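Side-chain contacts in peptidase, zinc-dependent (PDB 3LMC), which probably hydrolyses peptide bonds as a zinc-dependent metallopeptidase of family M54 and binds a zinc ion and an iron(III) ion: residues Ala118-Pro122 with His123-Asn127; Arg171-Asp174 with Glu175-Arg178. All blocks are in the same frame, centred on the assembly; numbering follows the deposited sequence.

Both contacts are short-range, and they follow one another in series without nesting or crossing: contact 1 closes a tight turn at the end of strand 117-120, and contact 2 caps and opens helix 173-178. Contact 1 comes first, where that strand of the five-stranded sheet runs out into the loop that leads to helix 136-154. That helix carries the zinc ligands H149 and H153. After it and the metal-binding residues H159, C160 and C165, the chain reaches contact 2. The two meet in space through leucines: L125 CD2 lies 3.6 Å from L176 CD2 and 3.9 Å from L173 CD1. The late helix is thereby packed against the loop leaving the sheet.

Contact 1: residues Ala118-Pro122 with His123-Asn127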
ATOM      1  N   ALA A 118      -2.161  -3.491  -4.081  1.00 13.02           N
ATOM      2  CA  ALA A 118      -2.195  -2.065  -3.800  1.00 12.29           C
ATOM      3  C   ALA A 118      -0.773  -1.532  -3.699  1.00 16.41           C
ATOM      4  O   ALA A 118       0.191  -2.304  -3.626  1.00 13.52           O
ATOM      5  CB  ALA A 118      -2.966  -1.789  -2.510  1.00 18.56           C
ATOM      6  N   ILE A 119      -0.639  -0.210  -3.694  1.00 13.56           N
ATOM      7  CA  ILE A 119       0.680   0.405  -3.671  1.00 16.62           C
ATOM      8  C   ILE A 119       0.652   1.710  -2.886  1.00 15.29           C
ATOM      9  O   ILE A 119      -0.343   2.438  -2.931  1.00 18.48           O
ATOM     10  CB  ILE A 119       1.198   0.671  -5.120  1.00 21.81           C
ATOM     11  CG1 ILE A 119       2.673   1.080  -5.124  1.00 15.31           C
ATOM     12  CG2 ILE A 119       0.365   1.739  -5.808  1.00 23.84           C
ATOM     13  CD1 ILE A 119       3.314   1.057  -6.555  1.00 14.79           C
ATOM     14  N   VAL A 120       1.726   1.988  -2.149  1.00 11.99           N
ATOM     15  CA  VAL A 120       1.905   3.306  -1.544  1.00  9.74           C
ATOM     16  C   VAL A 120       3.320   3.799  -1.817  1.00 19.09           C
ATOM     17  O   VAL A 120       4.275   3.009  -1.829  1.00 16.89           O
ATOM     18  CB  VAL A 120       1.631   3.314  -0.033  1.00 19.72           C
ATOM     19  CG1 VAL A 120       2.355   2.167   0.664  1.00 19.08           C
ATOM     20  CG2 VAL A 120       2.068   4.659   0.569  1.00 22.27           C
ATOM     21  N   SER A 121       3.457   5.099  -2.067  1.00 15.67           N
ATOM     22  CA  SER A 121       4.768   5.668  -2.325  1.00 15.17           C
ATOM     23  C   SER A 121       5.113   6.691  -1.255  1.00 16.76           C
ATOM     24  O   SER A 121       4.394   7.679  -1.087  1.00 16.51           O
ATOM     25  CB  SER A 121       4.803   6.363  -3.673  1.00 13.71           C
ATOM     26  OG  SER A 121       5.927   7.232  -3.707  1.00 15.13           O
ATOM     27  N   PRO A 122       6.201   6.454  -0.517  1.00 15.84           N
ATOM     28  CA  PRO A 122       6.594   7.455   0.478  1.00 15.57           C
ATOM     29  C   PRO A 122       7.238   8.689  -0.153  1.00 20.20           C
ATOM     30  O   PRO A 122       7.625   9.594   0.590  1.00 20.28           O
ATOM     31  CB  PRO A 122       7.615   6.710   1.334  1.00 15.87           C
ATOM     32  CG  PRO A 122       7.313   5.255   1.130  1.00 20.51           C
ATOM     33  CD  PRO A 122       6.905   5.178  -0.317  1.00 17.86           C
ATOM     34  N   HIS A 123       7.333   8.748  -1.485  1.00 17.39           N
ATOM     35  CA  HIS A 123       8.061   9.857  -2.122  1.00 16.18           C
ATOM     36  C   HIS A 123       7.560  11.228  -1.691  1.00 16.60           C
ATOM     37  O   HIS A 123       8.352  12.131  -1.462  1.00 18.67           O
ATOM     38  CB  HIS A 123       8.033   9.762  -3.644  1.00 20.92           C
ATOM     39  CG  HIS A 123       8.997  10.695  -4.316  1.00 25.06           C
ATOM     40  ND1 HIS A 123       8.595  11.844  -4.965  1.00 25.04           N
ATOM     41  CD2 HIS A 123      10.348  10.663  -4.410  1.00 27.33           C
ATOM     42  CE1 HIS A 123       9.653  12.463  -5.458  1.00 29.11           C
ATOM     43  NE2 HIS A 123      10.731  11.770  -5.132  1.00 32.96           N
ATOM     44  N   ARG A 124       6.243  11.389  -1.591  1.00 15.30           N
ATOM     45  CA  ARG A 124       5.669  12.651  -1.136  1.00 14.73           C
ATOM     46  C   ARG A 124       5.194  12.630   0.317  1.00 20.24           C
ATOM     47  O   ARG A 124       4.578  13.597   0.790  1.00 21.18           O
ATOM     48  CB  ARG A 124       4.533  13.067  -2.059  1.00 17.25           C
ATOM     49  CG  ARG A 124       5.036  13.416  -3.463  1.00 21.07           C
ATOM     50  CD  ARG A 124       3.909  13.851  -4.368  1.00 18.55           C
ATOM     51  NE  ARG A 124       4.335  13.913  -5.760  1.00 16.38           N
ATOM     52  CZ  ARG A 124       4.229  14.982  -6.536  1.00 21.78           C
ATOM     53  NH1 ARG A 124       3.719  16.112  -6.060  1.00 23.92           N
ATOM     54  NH2 ARG A 124       4.616  14.917  -7.801  1.00 21.68           N
ATOM     55  N   LEU A 125       5.478  11.531   1.014  1.00 17.19           N
ATOM     56  CA  LEU A 125       5.139  11.390   2.431  1.00 19.39           C
ATOM     57  C   LEU A 125       6.317  11.788   3.310  1.00 24.17           C
ATOM     58  O   LEU A 125       6.134  12.286   4.423  1.00 30.12           O
ATOM     59  CB  LEU A 125       4.722   9.944   2.745  1.00 16.65           C
ATOM     60  CG  LEU A 125       3.572   9.416   1.886  1.00 20.78           C
ATOM     61  CD1 LEU A 125       3.110   7.994   2.307  1.00 15.28           C
ATOM     62  CD2 LEU A 125       2.397  10.401   1.921  1.00 18.38           C
ATOM     63  N   GLN A 126       7.526  11.568   2.796  1.00 18.29           N
ATOM     64  CA  GLN A 126       8.748  11.936   3.486  1.00 18.80           C
ATOM     65  C   GLN A 126       8.853  13.457   3.692  1.00 18.11           C
ATOM     66  O   GLN A 126       8.594  14.245   2.774  1.00 15.68           O
ATOM     67  CB  GLN A 126       9.965  11.408   2.703  1.00 17.98           C
ATOM     68  CG  GLN A 126      10.062  11.935   1.275  1.00 25.73           C
ATOM     69  CD  GLN A 126      11.359  11.529   0.580  1.00 32.22           C
ATOM     70  OE1 GLN A 126      12.321  11.086   1.226  1.00 31.66           O
ATOM     71  NE2 GLN A 126      11.393  11.686  -0.743  1.00 25.26           N
ATOM     72  N   ASN A 127       9.212  13.867   4.903  1.00 21.41           N
ATOM     73  CA  ASN A 127       9.531  15.271   5.167  1.00 21.42           C
ATOM     74  C   ASN A 127      10.498  15.855   4.121  1.00 21.50           C
ATOM     75  O   ASN A 127      10.350  16.995   3.687  1.00 26.90           O
ATOM     76  CB  ASN A 127      10.170  15.422   6.556  1.00 19.01           C
ATOM     77  CG  ASN A 127       9.165  15.753   7.653  1.00 19.98           C
ATOM     78  OD1 ASN A 127       7.952  15.707   7.454  1.00 22.76           O
ATOM     79  ND2 ASN A 127       9.685  16.099   8.833  1.00 22.35           N
TER
HETATM   80  O   HOH W   1       4.094   9.931  -2.781  1.00 19.94           O
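S121 meets H123 through its hydroxyl: OG accepts the H123 backbone N-H at 3.0 Å, closing an ST turn. With OG set anti to the S121 nitrogen (chi1 162°), the oxygen lies beside its own carbonyl carbon, on the route of the onward chain. Serine suits the place because one small group both accepts here and donates to the carbonyl of G97. Next, P122 O takes two amide hydrogens, from L125 N at 2.9 Å, which stands well above the carbonyl plane, and from Q126 N at 3.0 Å, much nearer to that plane. The first bond closes a beta turn, and the second makes the i to i+4 bond of an alpha turn. Proline suits the first position: its ring fixes phi near -75° and its carbonyl can still accept. With chi1 near 59°, the extended Q126 side chain runs alongside the turn, and NE2 donates to H123 O at 3.2 Å, the acceptor lying in the amide plane. A water also spans the bend, giving a hydrogen to S121 O and accepting from R124 N. On the apolar side V120 CG2 reaches L125 CD1 at 3.9 Å, the side chains crossing at about a right angle. L125 also packs on F108 and L139, V120 on L92 and V94. P122 touches V94 and I143, so the turn sits at the end of an inner strand, against zinc-binding helix 136-154.

Contact 2: residues Arg171-Asp174 with Glu175-Arg178; sequences RNLD and ELDR
R171 curls its side chain over E175, four residues further along the chain. A bend at chi3 (-63°) brings the guanidinium across the carboxylate, with E175 CD 3.7 Å above the guanidinium plane, over its centre, and the two planes 74° apart. The pair is a salt bridge between R171 NH2 and E175 OE2, resting on charge because no N-H points at the oxygen, whose exact place is doubtful. The backbone N of R171 is gripped more directly, donating to E175 OE1 at 2.8 Å from above the carboxylate plane. N172 is the N-cap: its OD1 accepts from E175 N at 3.1 Å in a nearly straight bond, and a chi1 of 51° turns the amide so that OD1 faces that N-H. N172 O then accepts from L176 N. The end of the L173 side chain comes to L176, CD1 3.9 Å from CD2, and both leucines also pack on F108 of strand 106-112. L173 O receives D177 N at 3.0 Å, and the D177 carboxylate is salt-bridged to R142 of helix 136-154. D174 O binds R178 N at 3.1 Å, with R178 CG close against that oxygen. An alanine in place of E175 has no carboxylate, which would probably leave R171 N without this acceptor and the guanidinium without its opposing charge, freer to swing. The asparagine cap satisfies an amide; the acids D174 and E175 at the helix start are probably stabilised by its dipole.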
ATOM      1  N   ARG A 171      -6.683  15.157   0.079  1.00 43.81           N
ATOM      2  CA  ARG A 171      -6.334  15.973  -1.084  1.00 49.46           C
ATOM      3  C   ARG A 171      -4.854  16.336  -1.080  1.00 48.58           C
ATOM      4  O   ARG A 171      -4.243  16.521  -2.136  1.00 49.64           O
ATOM      5  CB  ARG A 171      -7.190  17.240  -1.138  1.00 56.86           C
ATOM      6  CG  ARG A 171      -8.661  16.967  -1.426  1.00 63.70           C
ATOM      7  CD  ARG A 171      -9.427  18.236  -1.778  1.00 68.20           C
ATOM      8  NE  ARG A 171      -9.467  19.199  -0.680  1.00 70.48           N
ATOM      9  CZ  ARG A 171     -10.314  19.132   0.343  1.00 73.19           C
ATOM     10  NH1 ARG A 171     -11.185  18.138   0.422  1.00 74.33           N
ATOM     11  NH2 ARG A 171     -10.285  20.058   1.292  1.00 74.61           N
ATOM     12  N   ASN A 172      -4.281  16.422   0.116  1.00 45.58           N
ATOM     13  CA  ASN A 172      -2.889  16.815   0.274  1.00 42.15           C
ATOM     14  C   ASN A 172      -2.297  16.270   1.572  1.00 37.40           C
ATOM     15  O   ASN A 172      -2.977  15.577   2.327  1.00 39.31           O
ATOM     16  CB  ASN A 172      -2.776  18.339   0.221  1.00 44.04           C
ATOM     17  CG  ASN A 172      -3.743  19.027   1.172  1.00 45.17           C
ATOM     18  OD1 ASN A 172      -3.900  18.614   2.327  1.00 43.82           O
ATOM     19  ND2 ASN A 172      -4.389  20.086   0.696  1.00 42.97           N
ATOM     20  N   LEU A 173      -1.037  16.590   1.835  1.00 31.76           N
ATOM     21  CA  LEU A 173      -0.342  16.036   2.991  1.00 32.43           C
ATOM     22  C   LEU A 173      -0.894  16.485   4.347  1.00 35.88           C
ATOM     23  O   LEU A 173      -0.877  15.712   5.311  1.00 39.41           O
ATOM     24  CB  LEU A 173       1.154  16.318   2.927  1.00 29.10           C
ATOM     25  CG  LEU A 173       1.890  15.317   3.812  1.00 32.78           C
ATOM     26  CD1 LEU A 173       1.499  13.909   3.394  1.00 29.32           C
ATOM     27  CD2 LEU A 173       3.394  15.511   3.734  1.00 39.59           C
ATOM     28  N   ASP A 174      -1.373  17.726   4.425  1.00 31.33           N
ATOM     29  CA  ASP A 174      -1.968  18.237   5.652  1.00 31.13           C
ATOM     30  C   ASP A 174      -3.220  17.451   6.036  1.00 28.33           C
ATOM     31  O   ASP A 174      -3.387  17.069   7.200  1.00 28.61           O
ATOM     32  CB  ASP A 174      -2.291  19.720   5.512  1.00 40.92           C
ATOM     33  CG  ASP A 174      -1.044  20.588   5.509  1.00 51.94           C
ATOM     34  OD1 ASP A 174       0.027  20.101   5.945  1.00 54.34           O
ATOM     35  OD2 ASP A 174      -1.133  21.755   5.071  1.00 56.33           O
ATOM     36  N   GLU A 175      -4.096  17.218   5.061  1.00 23.17           N
ATOM     37  CA  GLU A 175      -5.272  16.367   5.258  1.00 29.43           C
ATOM     38  C   GLU A 175      -4.905  14.940   5.656  1.00 24.65           C
ATOM     39  O   GLU A 175      -5.574  14.331   6.485  1.00 25.79           O
ATOM     40  CB  GLU A 175      -6.149  16.344   4.004  1.00 35.90           C
ATOM     41  CG  GLU A 175      -7.394  17.215   4.101  1.00 42.66           C
ATOM     42  CD  GLU A 175      -8.100  17.385   2.762  1.00 46.53           C
ATOM     43  OE1 GLU A 175      -8.274  16.381   2.028  1.00 44.07           O
ATOM     44  OE2 GLU A 175      -8.476  18.533   2.443  1.00 48.93           O
ATOM     45  N   LEU A 176      -3.842  14.402   5.068  1.00 23.59           N
ATOM     46  CA  LEU A 176      -3.416  13.042   5.403  1.00 26.31           C
ATOM     47  C   LEU A 176      -2.958  12.984   6.866  1.00 23.60           C
ATOM     48  O   LEU A 176      -3.265  12.045   7.603  1.00 24.74           O
ATOM     49  CB  LEU A 176      -2.319  12.565   4.429  1.00 26.04           C
ATOM     50  CG  LEU A 176      -1.529  11.279   4.700  1.00 29.31           C
ATOM     51  CD1 LEU A 176      -2.398  10.202   5.256  1.00 36.09           C
ATOM     52  CD2 LEU A 176      -0.886  10.802   3.435  1.00 24.37           C
ATOM     53  N   ASP A 177      -2.245  14.014   7.298  1.00 20.08           N
ATOM     54  CA  ASP A 177      -1.737  14.043   8.666  1.00 21.48           C
ATOM     55  C   ASP A 177      -2.879  14.186   9.676  1.00 22.50           C
ATOM     56  O   ASP A 177      -2.749  13.764  10.827  1.00 27.54           O
ATOM     57  CB  ASP A 177      -0.704  15.162   8.843  1.00 21.43           C
ATOM     58  CG  ASP A 177       0.653  14.816   8.240  1.00 27.93           C
ATOM     59  OD1 ASP A 177       0.888  13.627   7.915  1.00 24.13           O
ATOM     60  OD2 ASP A 177       1.491  15.736   8.100  1.00 27.92           O
ATOM     61  N   ARG A 178      -3.991  14.781   9.247  1.00 19.68           N
ATOM     62  CA  ARG A 178      -5.160  14.933  10.115  1.00 25.51           C
ATOM     63  C   ARG A 178      -5.918  13.616  10.283  1.00 27.79           C
ATOM     64  O   ARG A 178      -6.658  13.441  11.257  1.00 29.51           O
ATOM     65  CB  ARG A 178      -6.117  16.009   9.596  1.00 28.12           C
ATOM     66  CG  ARG A 178      -5.587  17.442   9.712  1.00 40.75           C
ATOM     67  CD  ARG A 178      -6.675  18.439   9.312  1.00 51.00           C
ATOM     68  NE  ARG A 178      -6.148  19.782   9.104  1.00 58.87           N
ATOM     69  CZ  ARG A 178      -5.965  20.344   7.911  1.00 62.71           C
ATOM     70  NH1 ARG A 178      -6.278  19.681   6.804  1.00 61.63           N
ATOM     71  NH2 ARG A 178      -5.477  21.575   7.824  1.00 65.58           N
TER